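UDP-glucose:anthocyanidin 3-O-glucosyltransferase (Clitoria ternatea, PDB 4REL) belongs to the GT-B clan of glycosyltransferases, built from two Rossmann-like domains that face each other across a cleft. Local coordinates at residues A[374-377]-A[382-385]. Numbering follows the deposited sequence.
Sequences VIQD and GVIV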
loop_
_atom_site.group_PDB
_atom_site.type_symbol
_atom_site.label_atom_id
_atom_site.label_comp_id
_atom_site.label_asym_id
_atom_site.label_seq_id
_atom_site.Cartn_x
_atom_site.Cartn_y
_atom_site.Cartn_z
ATOM N N VAL A 374 -3.885 -8.713 -10.602
ATOM C CA VAL A 374 -2.483 -9.087 -10.789
ATOM C C VAL A 374 -2.209 -10.394 -10.046
ATOM O O VAL A 374 -1.596 -11.328 -10.578
ATOM C CB VAL A 374 -1.520 -7.968 -10.321
ATOM C CG1 VAL A 374 -0.075 -8.458 -10.326
ATOM C CG2 VAL A 374 -1.661 -6.736 -11.209
ATOM N N ILE A 375 -2.714 -10.473 -8.822
ATOM C CA ILE A 375 -2.519 -11.665 -8.004
ATOM C C ILE A 375 -3.090 -12.917 -8.684
ATOM O O ILE A 375 -2.433 -13.954 -8.770
ATOM C CB ILE A 375 -3.147 -11.469 -6.605
ATOM C CG1 ILE A 375 -2.233 -10.587 -5.751
ATOM C CG2 ILE A 375 -3.357 -12.811 -5.922
ATOM C CD1 ILE A 375 -2.924 -9.957 -4.539
ATOM N N GLN A 376 -4.318 -12.825 -9.177
ATOM C CA GLN A 376 -4.954 -13.998 -9.764
ATOM C C GLN A 376 -4.455 -14.337 -11.170
ATOM O O GLN A 376 -4.221 -15.507 -11.477
ATOM C CB GLN A 376 -6.471 -13.827 -9.826
ATOM C CG GLN A 376 -7.192 -15.089 -10.320
ATOM C CD GLN A 376 -8.688 -14.902 -10.451
ATOM O OE1 GLN A 376 -9.445 -15.103 -9.493
ATOM N NE2 GLN A 376 -9.132 -14.514 -11.653
ATOM N N ASP A 377 -4.326 -13.331 -12.033
ATOM C CA ASP A 377 -4.154 -13.601 -13.473
ATOM C C ASP A 377 -2.754 -13.366 -14.032
ATOM O O ASP A 377 -2.425 -13.833 -15.127
ATOM C CB ASP A 377 -5.187 -12.816 -14.290
ATOM C CG ASP A 377 -6.592 -13.367 -14.135
ATOM O OD1 ASP A 377 -6.759 -14.392 -13.449
ATOM O OD2 ASP A 377 -7.530 -12.776 -14.707
ATOM N N GLY A 382 -2.892 -16.553 -6.280
ATOM C CA GLY A 382 -4.119 -16.464 -5.513
ATOM C C GLY A 382 -5.346 -16.419 -6.391
ATOM O O GLY A 382 -5.243 -16.534 -7.618
ATOM N N VAL A 383 -6.505 -16.260 -5.755
ATOM C CA VAL A 383 -7.781 -16.159 -6.471
ATOM C C VAL A 383 -8.580 -14.987 -5.924
ATOM O O VAL A 383 -8.443 -14.605 -4.757
ATOM C CB VAL A 383 -8.636 -17.450 -6.369
ATOM C CG1 VAL A 383 -7.959 -18.609 -7.096
ATOM C CG2 VAL A 383 -8.906 -17.812 -4.921
ATOM N N ILE A 384 -9.395 -14.393 -6.781
ATOM C CA ILE A 384 -10.399 -13.465 -6.298
ATOM C C ILE A 384 -11.528 -14.350 -5.793
ATOM O O ILE A 384 -11.889 -15.327 -6.458
ATOM C CB ILE A 384 -10.885 -12.539 -7.421
ATOM C CG1 ILE A 384 -9.729 -11.637 -7.876
ATOM C CG2 ILE A 384 -12.106 -11.741 -6.955
ATOM C CD1 ILE A 384 -10.007 -10.844 -9.167
ATOM N N VAL A 385 -12.068 -14.034 -4.616
ATOM C CA VAL A 385 -12.983 -14.944 -3.948
ATOM C C VAL A 385 -14.128 -15.260 -4.889
ATOM O O VAL A 385 -14.561 -14.407 -5.666
ATOM C CB VAL A 385 -13.481 -14.390 -2.575
ATOM C CG1 VAL A 385 -14.455 -13.227 -2.775
ATOM C CG2 VAL A 385 -14.108 -15.504 -1.739
HETATM O O HOH W 1 -4.562 -17.758 -9.968
#
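Gln376 lies against the backbone of Gly382, Val383 and Ile384, and its side chain illustrates how a helix can serve an edge strand with a single amide. Gln376 CB lies 3.7 Å from Gly382 O, which the backbone also approaches through a CA-H...O contact from Gln376 CA (3.3 Å). One bond further out, Gln376 CG passes the same carbonyl and comes 4.0 Å from Val383 CA. With CG anti to the backbone N (chi1 -175°) and the chain extended beyond it, the side chain reaches along the strand as far as Ile384, whose side chain it crosses at about a right angle. Gln376 CD comes 3.8 Å from Ile384 N before the oxygen is reached. There Gln376 OE1 accepts a hydrogen bond from Ile384 N at 2.8 Å, nearly straight (170°), the donor tilted 31° from the carbonyl plane, while the CB of Ile384 also packs on this oxygen.

Helix 368-378 is the connection of a beta-alpha-beta unit between strands 359-361 and 382-384 in the parallel sheet of a Rossmann-like GT-B domain. Strand 382-384 is outermost in that sheet: the backbone of Val383 is hydrogen-bonded to Met359 and Cys361 of the neighbouring strand, whereas the amide of Ile384 is taken by the glutamine.

The other half of the amide is anchored within the helix. Gln376 NE2 donates to Asp377 OD1, which lies in the amide plane but is itself met from above the carboxylate plane; this bond and the one at OE1 together fix the rotation of the amide group. Asp377 OD2 forms a salt bridge with Arg373. A water donates to both Gln376 O and Gly382 O, bridging helix and strand backbones. Ile375 CG2 packs 3.8 Å from Gly382 CA, on the buried side, where Gly382 N has no hydrogen-bonding partner.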